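Local coordinates for E3 SUMO-protein ligase SIZ2 (Saccharomyces cerevisiae, PDB 6U75) that acts as a SUMO E3 ligase of the PIAS family, promoting transfer of SUMO to target proteins, and binds zinc and double-stranded DNA, at residues A[34-39]-A[108-113]; A[78-83]-A[119-124]. One frame throughout, in Å; residues are numbered along the deposited sequence.

Contact 1 (A[34-39]-A[108-113])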
ATOM      1  N   PHE A  34     -17.900  -6.405  21.059  1.00 45.85           N
ATOM      2  CA  PHE A  34     -17.773  -4.971  21.285  1.00 40.58           C
ATOM      3  C   PHE A  34     -18.939  -4.243  20.636  1.00 38.97           C
ATOM      4  O   PHE A  34     -19.585  -4.752  19.716  1.00 37.20           O
ATOM      5  CB  PHE A  34     -16.435  -4.426  20.766  1.00 35.00           C
ATOM      6  CG  PHE A  34     -16.265  -4.528  19.280  1.00 42.46           C
ATOM      7  CD1 PHE A  34     -16.718  -3.519  18.446  1.00 39.01           C
ATOM      8  CD2 PHE A  34     -15.634  -5.624  18.716  1.00 46.17           C
ATOM      9  CE1 PHE A  34     -16.555  -3.607  17.076  1.00 33.25           C
ATOM     10  CE2 PHE A  34     -15.467  -5.718  17.348  1.00 44.39           C
ATOM     11  CZ  PHE A  34     -15.929  -4.708  16.527  1.00 46.06           C
ATOM     12  N   LYS A  35     -19.200  -3.044  21.147  1.00 37.37           N
ATOM     13  CA  LYS A  35     -20.232  -2.159  20.634  1.00 36.36           C
ATOM     14  C   LYS A  35     -19.585  -0.943  19.992  1.00 25.83           C
ATOM     15  O   LYS A  35     -18.474  -0.546  20.355  1.00 31.15           O
ATOM     16  CB  LYS A  35     -21.179  -1.713  21.755  1.00 41.32           C
ATOM     17  CG  LYS A  35     -21.824  -2.864  22.512  1.00 49.73           C
ATOM     18  CD  LYS A  35     -22.531  -2.396  23.778  1.00 46.23           C
ATOM     19  CE  LYS A  35     -23.931  -1.875  23.492  1.00 50.25           C
ATOM     20  NZ  LYS A  35     -24.849  -2.961  23.052  1.00 49.29           N
ATOM     21  N   VAL A  36     -20.286  -0.358  19.026  1.00 26.55           N
ATOM     22  CA  VAL A  36     -19.860   0.869  18.366  1.00 25.70           C
ATOM     23  C   VAL A  36     -20.894   1.933  18.700  1.00 31.38           C
ATOM     24  O   VAL A  36     -22.032   1.879  18.214  1.00 33.79           O
ATOM     25  CB  VAL A  36     -19.708   0.690  16.851  1.00 38.25           C
ATOM     26  CG1 VAL A  36     -19.380   2.022  16.189  1.00 37.05           C
ATOM     27  CG2 VAL A  36     -18.628  -0.340  16.551  1.00 27.41           C
ATOM     28  N   SER A  37     -20.501   2.900  19.529  1.00 42.61           N
ATOM     29  CA  SER A  37     -21.409   3.927  20.022  1.00 27.23           C
ATOM     30  C   SER A  37     -22.192   4.585  18.894  1.00 37.06           C
ATOM     31  O   SER A  37     -21.789   4.526  17.728  1.00 34.71           O
ATOM     32  CB  SER A  37     -20.630   4.993  20.792  1.00 31.07           C
ATOM     33  OG  SER A  37     -19.768   5.711  19.925  1.00 39.38           O
ATOM     34  N   LYS A  38     -23.316   5.217  19.240  1.00 43.33           N
ATOM     35  CA  LYS A  38     -24.093   5.945  18.245  1.00 45.07           C
ATOM     36  C   LYS A  38     -23.337   7.165  17.735  1.00 43.67           C
ATOM     37  O   LYS A  38     -23.526   7.573  16.584  1.00 43.29           O
ATOM     38  CB  LYS A  38     -25.440   6.354  18.838  1.00 48.97           C
ATOM     39  CG  LYS A  38     -26.525   6.627  17.808  1.00 54.40           C
ATOM     40  CD  LYS A  38     -26.639   8.105  17.481  1.00 60.57           C
ATOM     41  CE  LYS A  38     -27.749   8.357  16.471  1.00 58.88           C
ATOM     42  NZ  LYS A  38     -27.895   9.803  16.142  1.00 73.69           N
ATOM     43  N   SER A  39     -22.476   7.755  18.569  1.00 31.49           N
ATOM     44  CA  SER A  39     -21.663   8.878  18.110  1.00 42.82           C
ATOM     45  C   SER A  39     -20.687   8.442  17.024  1.00 39.94           C
ATOM     46  O   SER A  39     -20.485   9.158  16.038  1.00 35.70           O
ATOM     47  CB  SER A  39     -20.913   9.499  19.288  1.00 49.99           C
ATOM     48  OG  SER A  39     -21.777  10.297  20.080  1.00 56.58           O
ATOM     49  N   PRO A 108     -19.693  -2.449   6.317  1.00 51.96           N
ATOM     50  CA  PRO A 108     -21.024  -2.830   5.814  1.00 51.07           C
ATOM     51  C   PRO A 108     -21.743  -3.855   6.674  1.00 45.87           C
ATOM     52  O   PRO A 108     -22.971  -3.963   6.573  1.00 44.63           O
ATOM     53  CB  PRO A 108     -20.723  -3.390   4.418  1.00 42.49           C
ATOM     54  CG  PRO A 108     -19.330  -3.886   4.509  1.00 46.07           C
ATOM     55  CD  PRO A 108     -18.613  -2.964   5.456  1.00 49.00           C
ATOM     56  N   TYR A 109     -21.030  -4.606   7.513  1.00 41.71           N
ATOM     57  CA  TYR A 109     -21.630  -5.664   8.312  1.00 42.03           C
ATOM     58  C   TYR A 109     -21.849  -5.247   9.762  1.00 39.65           C
ATOM     59  O   TYR A 109     -22.081  -6.105  10.620  1.00 45.23           O
ATOM     60  CB  TYR A 109     -20.760  -6.919   8.242  1.00 38.05           C
ATOM     61  CG  TYR A 109     -20.228  -7.190   6.851  1.00 42.61           C
ATOM     62  CD1 TYR A 109     -21.082  -7.557   5.819  1.00 53.24           C
ATOM     63  CD2 TYR A 109     -18.875  -7.070   6.568  1.00 42.99           C
ATOM     64  CE1 TYR A 109     -20.602  -7.800   4.545  1.00 52.39           C
ATOM     65  CE2 TYR A 109     -18.385  -7.311   5.298  1.00 51.40           C
ATOM     66  CZ  TYR A 109     -19.253  -7.675   4.292  1.00 55.21           C
ATOM     67  OH  TYR A 109     -18.769  -7.917   3.027  1.00 71.83           O
ATOM     68  N   LEU A 110     -21.790  -3.950  10.049  1.00 44.14           N
ATOM     69  CA  LEU A 110     -21.995  -3.455  11.402  1.00 37.66           C
ATOM     70  C   LEU A 110     -23.474  -3.470  11.768  1.00 32.12           C
ATOM     71  O   LEU A 110     -24.349  -3.256  10.925  1.00 48.41           O
ATOM     72  CB  LEU A 110     -21.455  -2.030  11.541  1.00 39.91           C
ATOM     73  CG  LEU A 110     -20.187  -1.835  12.375  1.00 47.59           C
ATOM     74  CD1 LEU A 110     -19.780  -0.371  12.359  1.00 32.94           C
ATOM     75  CD2 LEU A 110     -20.388  -2.316  13.804  1.00 50.50           C
ATOM     76  N   LYS A 111     -23.744  -3.721  13.044  1.00 36.27           N
ATOM     77  CA  LYS A 111     -25.093  -3.683  13.585  1.00 51.54           C
ATOM     78  C   LYS A 111     -25.363  -2.327  14.230  1.00 47.14           C
ATOM     79  O   LYS A 111     -24.453  -1.535  14.485  1.00 43.85           O
ATOM     80  CB  LYS A 111     -25.297  -4.812  14.602  1.00 43.26           C
ATOM     81  CG  LYS A 111     -25.090  -6.210  14.033  1.00 60.52           C
ATOM     82  CD  LYS A 111     -26.119  -6.545  12.956  1.00 71.02           C
ATOM     83  CE  LYS A 111     -25.475  -7.210  11.747  1.00 60.30           C
ATOM     84  NZ  LYS A 111     -26.342  -7.123  10.540  1.00 66.61           N
ATOM     85  N   VAL A 112     -26.641  -2.063  14.488  1.00 38.26           N
ATOM     86  CA  VAL A 112     -27.061  -0.800  15.091  1.00 51.28           C
ATOM     87  C   VAL A 112     -26.337  -0.620  16.421  1.00 48.64           C
ATOM     88  O   VAL A 112     -25.859  -1.603  17.005  1.00 53.85           O
ATOM     89  CB  VAL A 112     -28.587  -0.745  15.276  1.00 53.47           C
ATOM     90  CG1 VAL A 112     -29.279  -0.600  13.926  1.00 49.81           C
ATOM     91  CG2 VAL A 112     -29.091  -1.981  16.009  1.00 64.11           C
ATOM     92  N   PRO A 113     -26.231   0.607  16.937  1.00 50.27           N
ATOM     93  CA  PRO A 113     -25.411   0.824  18.139  1.00 29.73           C
ATOM     94  C   PRO A 113     -25.916   0.089  19.366  1.00 48.74           C
ATOM     95  O   PRO A 113     -25.106  -0.331  20.201  1.00 59.91           O
ATOM     96  CB  PRO A 113     -25.470   2.348  18.337  1.00 43.79           C
ATOM     97  CG  PRO A 113     -25.956   2.906  17.039  1.00 38.05           C
ATOM     98  CD  PRO A 113     -26.829   1.858  16.439  1.00 43.54           C
TER
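Where strand 28-34 of the PINIT domain runs out and turns into helix 38-46, the connecting residues meet the loop that leads into strand 117-123, and Pro113 of that loop packs against Val36 and Lys38. Pro113 CB lies 3.5 Å from Val36 O and 3.7 Å from Lys38 N, against the backbone where the helix starts, and Pro113 CG sits by Lys38 CA. Pro113 CA also makes a poorly aligned CA-H...O contact with Val36 O, 124° at the hydrogen. The aliphatic part of Lys38 lies alongside the ring, pointing the same way, with its CG 3.8 Å from Pro113 CG. Lys38 CG lies roughly anti to its own N (chi1 -158°), and from there the chain leads away from the proline to a salt bridge between NZ and Asp42. Deeper in, Val36 CG2 touches Leu110 CD2 at 3.8 Å, the two side chains crossing at about a right angle. The Lys35 chain bends at chi3, setting CE 3.8 Å from Pro113 O, and again at chi4 on the way to NZ, which bonds to Thr114 O. Ser37 N-caps the helix through OG to Asn40 N. His41 of helix 38-46 adjoins both Val36 and Pro113, and Leu110 reaches Phe82 of strand 79-82 and Asn117 of strand 117-123.

Contact 2 (A[78-83]-A[119-124]); sequences CELVFN and LDLHYL
Glu79 and His122 exchange two backbone hydrogen bonds, Glu79 N to His122 O at 3.0 Å and His122 N to Glu79 O at 2.9 Å. Val81 and Asp120 repeat the exchange, Val81 N to Asp120 O and Asp120 N to Val81 O each measuring 2.9 Å. These hydrogen-bonded pairs alternate with the non-hydrogen-bonded pairs Leu80-Leu121 and Phe82-Leu119, making strands 79-82 and 117-123 antiparallel neighbours inside the four-stranded sheet of the PINIT domain. On the face carrying Glu79, Val81, Asp120 and His122, the edge of the imidazole is turned to Glu79 O. The other face is apolar. Leu80 and Leu121 lie side by side, Leu80 CD2 being 3.6 Å from Leu121 CD1. With Leu121 CG anti to its backbone N (chi1 174°) and chi2 at 39°, the same CD1 also reaches Cys78 CB at 3.6 Å. Replacing Leu121 by an alanine would remove the methyls that meet Leu80 CD2 and Cys78 CB and is likely to leave a gap beside them on this face. Phe82 crosses Leu119 at about a right angle, offering its ring edge, with Phe82 CD1 3.7 Å from Leu119 CD1. Beyond them, Leu54 of strand 50-58 packs on Leu80 and Leu119.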
ATOM      1  N   CYS A  78      -6.388 -17.813   8.488  1.00 34.36           N
ATOM      2  CA  CYS A  78      -7.348 -17.213   9.399  1.00 42.23           C
ATOM      3  C   CYS A  78      -8.704 -17.151   8.718  1.00 39.29           C
ATOM      4  O   CYS A  78      -8.790 -16.902   7.513  1.00 53.11           O
ATOM      5  CB  CYS A  78      -6.925 -15.802   9.822  1.00 50.27           C
ATOM      6  SG  CYS A  78      -6.478 -14.721   8.442  1.00 79.60           S
ATOM      7  N   GLU A  79      -9.758 -17.377   9.496  1.00 37.02           N
ATOM      8  CA  GLU A  79     -11.126 -17.165   9.036  1.00 32.58           C
ATOM      9  C   GLU A  79     -11.767 -16.133   9.953  1.00 39.70           C
ATOM     10  O   GLU A  79     -11.963 -16.393  11.145  1.00 46.91           O
ATOM     11  CB  GLU A  79     -11.918 -18.471   9.023  1.00 44.42           C
ATOM     12  CG  GLU A  79     -13.373 -18.306   8.614  1.00 48.06           C
ATOM     13  CD  GLU A  79     -13.962 -19.573   8.030  1.00 49.13           C
ATOM     14  OE1 GLU A  79     -13.297 -20.199   7.178  1.00 64.60           O
ATOM     15  OE2 GLU A  79     -15.087 -19.948   8.423  1.00 43.40           O
ATOM     16  N   LEU A  80     -12.072 -14.962   9.403  1.00 36.26           N
ATOM     17  CA  LEU A  80     -12.709 -13.883  10.144  1.00 38.84           C
ATOM     18  C   LEU A  80     -14.199 -13.880   9.841  1.00 47.77           C
ATOM     19  O   LEU A  80     -14.600 -13.885   8.672  1.00 51.61           O
ATOM     20  CB  LEU A  80     -12.095 -12.531   9.779  1.00 45.95           C
ATOM     21  CG  LEU A  80     -10.626 -12.339  10.151  1.00 41.83           C
ATOM     22  CD1 LEU A  80     -10.037 -11.174   9.379  1.00 34.08           C
ATOM     23  CD2 LEU A  80     -10.482 -12.115  11.646  1.00 47.57           C
ATOM     24  N   VAL A  81     -15.015 -13.871  10.891  1.00 46.26           N
ATOM     25  CA  VAL A  81     -16.467 -13.868  10.766  1.00 39.24           C
ATOM     26  C   VAL A  81     -16.989 -12.738  11.639  1.00 40.68           C
ATOM     27  O   VAL A  81     -16.902 -12.810  12.871  1.00 43.49           O
ATOM     28  CB  VAL A  81     -17.090 -15.209  11.176  1.00 31.61           C
ATOM     29  CG1 VAL A  81     -18.598 -15.173  10.986  1.00 37.62           C
ATOM     30  CG2 VAL A  81     -16.472 -16.346  10.374  1.00 43.46           C
ATOM     31  N   PHE A  82     -17.527 -11.698  11.011  1.00 38.16           N
ATOM     32  CA  PHE A  82     -18.055 -10.534  11.713  1.00 37.50           C
ATOM     33  C   PHE A  82     -19.573 -10.559  11.598  1.00 39.51           C
ATOM     34  O   PHE A  82     -20.124 -10.345  10.513  1.00 53.71           O
ATOM     35  CB  PHE A  82     -17.471  -9.243  11.143  1.00 43.74           C
ATOM     36  CG  PHE A  82     -17.763  -8.026  11.973  1.00 38.91           C
ATOM     37  CD1 PHE A  82     -17.183  -7.868  13.221  1.00 42.64           C
ATOM     38  CD2 PHE A  82     -18.612  -7.038  11.505  1.00 41.27           C
ATOM     39  CE1 PHE A  82     -17.449  -6.751  13.988  1.00 32.81           C
ATOM     40  CE2 PHE A  82     -18.880  -5.918  12.268  1.00 46.39           C
ATOM     41  CZ  PHE A  82     -18.297  -5.774  13.512  1.00 39.31           C
ATOM     42  N   ASN A  83     -20.246 -10.829  12.716  1.00 44.47           N
ATOM     43  CA  ASN A  83     -21.707 -10.880  12.759  1.00 46.47           C
ATOM     44  C   ASN A  83     -22.251 -11.944  11.808  1.00 40.06           C
ATOM     45  O   ASN A  83     -23.224 -11.720  11.085  1.00 43.48           O
ATOM     46  CB  ASN A  83     -22.310  -9.508  12.447  1.00 43.82           C
ATOM     47  CG  ASN A  83     -21.987  -8.475  13.510  1.00 52.45           C
ATOM     48  OD1 ASN A  83     -21.981  -8.777  14.704  1.00 50.22           O
ATOM     49  ND2 ASN A  83     -21.713  -7.249  13.080  1.00 43.06           N
ATOM     50  N   LEU A 119     -17.099 -10.719  16.710  1.00 45.90           N
ATOM     51  CA  LEU A 119     -16.053 -10.999  15.733  1.00 39.56           C
ATOM     52  C   LEU A 119     -15.358 -12.288  16.150  1.00 38.50           C
ATOM     53  O   LEU A 119     -14.705 -12.336  17.198  1.00 42.31           O
ATOM     54  CB  LEU A 119     -15.058  -9.842  15.642  1.00 33.41           C
ATOM     55  CG  LEU A 119     -13.861 -10.060  14.712  1.00 29.38           C
ATOM     56  CD1 LEU A 119     -14.314 -10.186  13.267  1.00 32.80           C
ATOM     57  CD2 LEU A 119     -12.853  -8.931  14.858  1.00 39.84           C
ATOM     58  N   ASP A 120     -15.509 -13.330  15.340  1.00 43.11           N
ATOM     59  CA  ASP A 120     -14.856 -14.607  15.576  1.00 37.97           C
ATOM     60  C   ASP A 120     -13.676 -14.756  14.628  1.00 35.91           C
ATOM     61  O   ASP A 120     -13.737 -14.336  13.469  1.00 48.52           O
ATOM     62  CB  ASP A 120     -15.834 -15.768  15.382  1.00 43.04           C
ATOM     63  CG  ASP A 120     -17.156 -15.543  16.091  1.00 51.69           C
ATOM     64  OD1 ASP A 120     -18.099 -15.034  15.450  1.00 65.63           O
ATOM     65  OD2 ASP A 120     -17.252 -15.868  17.292  1.00 53.38           O
ATOM     66  N   LEU A 121     -12.600 -15.353  15.132  1.00 37.56           N
ATOM     67  CA  LEU A 121     -11.384 -15.582  14.362  1.00 35.19           C
ATOM     68  C   LEU A 121     -10.985 -17.036  14.561  1.00 40.64           C
ATOM     69  O   LEU A 121     -10.546 -17.417  15.650  1.00 42.34           O
ATOM     70  CB  LEU A 121     -10.271 -14.632  14.802  1.00 47.46           C
ATOM     71  CG  LEU A 121      -8.881 -14.839  14.200  1.00 46.30           C
ATOM     72  CD1 LEU A 121      -8.952 -15.216  12.731  1.00 67.51           C
ATOM     73  CD2 LEU A 121      -8.066 -13.571  14.378  1.00 41.92           C
ATOM     74  N   HIS A 122     -11.165 -17.843  13.519  1.00 47.25           N
ATOM     75  CA  HIS A 122     -10.876 -19.268  13.559  1.00 36.08           C
ATOM     76  C   HIS A 122      -9.509 -19.538  12.947  1.00 32.74           C
ATOM     77  O   HIS A 122      -9.152 -18.958  11.916  1.00 45.41           O
ATOM     78  CB  HIS A 122     -11.945 -20.062  12.809  1.00 29.68           C
ATOM     79  CG  HIS A 122     -13.314 -19.940  13.400  1.00 35.45           C
ATOM     80  ND1 HIS A 122     -14.149 -18.879  13.127  1.00 36.47           N
ATOM     81  CD2 HIS A 122     -13.989 -20.741  14.256  1.00 33.98           C
ATOM     82  CE1 HIS A 122     -15.284 -19.034  13.787  1.00 38.35           C
ATOM     83  NE2 HIS A 122     -15.211 -20.157  14.481  1.00 44.52           N
ATOM     84  N   TYR A 123      -8.756 -20.433  13.585  1.00 35.62           N
ATOM     85  CA  TYR A 123      -7.391 -20.723  13.180  1.00 31.79           C
ATOM     86  C   TYR A 123      -7.077 -22.179  13.489  1.00 32.16           C
ATOM     87  O   TYR A 123      -7.716 -22.810  14.338  1.00 28.92           O
ATOM     88  CB  TYR A 123      -6.397 -19.808  13.899  1.00 36.41           C
ATOM     89  CG  TYR A 123      -6.563 -19.841  15.400  1.00 35.67           C
ATOM     90  CD1 TYR A 123      -5.912 -20.796  16.169  1.00 33.46           C
ATOM     91  CD2 TYR A 123      -7.386 -18.929  16.047  1.00 41.36           C
ATOM     92  CE1 TYR A 123      -6.067 -20.836  17.541  1.00 41.65           C
ATOM     93  CE2 TYR A 123      -7.548 -18.959  17.419  1.00 51.12           C
ATOM     94  CZ  TYR A 123      -6.885 -19.916  18.161  1.00 45.79           C
ATOM     95  OH  TYR A 123      -7.041 -19.954  19.527  1.00 41.90           O
ATOM     96  N   LEU A 124      -6.068 -22.701  12.795  1.00 28.79           N
ATOM     97  CA  LEU A 124      -5.572 -24.047  13.042  1.00 39.98           C
ATOM     98  C   LEU A 124      -4.371 -24.073  13.975  1.00 34.78           C
ATOM     99  O   LEU A 124      -4.018 -25.145  14.476  1.00 41.41           O
ATOM    100  CB  LEU A 124      -5.185 -24.720  11.720  1.00 38.20           C
ATOM    101  CG  LEU A 124      -6.266 -24.722  10.639  1.00 47.44           C
ATOM    102  CD1 LEU A 124      -5.767 -25.411   9.376  1.00 40.35           C
ATOM    103  CD2 LEU A 124      -7.534 -25.385  11.156  1.00 39.57           C
TER

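In the fold
From the N terminus the chain passes through strand 28-34 into residues 34-39, continues by helix 38-46 and strand 50-58 to residues 78-83, then reaches 108-113 and finally 119-124. Contact 1 closes the longer loop, with 68 residues between its segments, and contact 2 closes one of 35. The loops cross, since each contact has one segment inside the span of the other. Their centres are about 18 Å apart, yet they touch: Tyr109 O is 2.7 Å from Asn83 ND2, a probable hydrogen bond, and Phe34 packs against Phe82. Within the PINIT domain, contact 2 joins the sheet's two inner strands, while contact 1 links the start of helix 38-46 to the loop before strand 117-123.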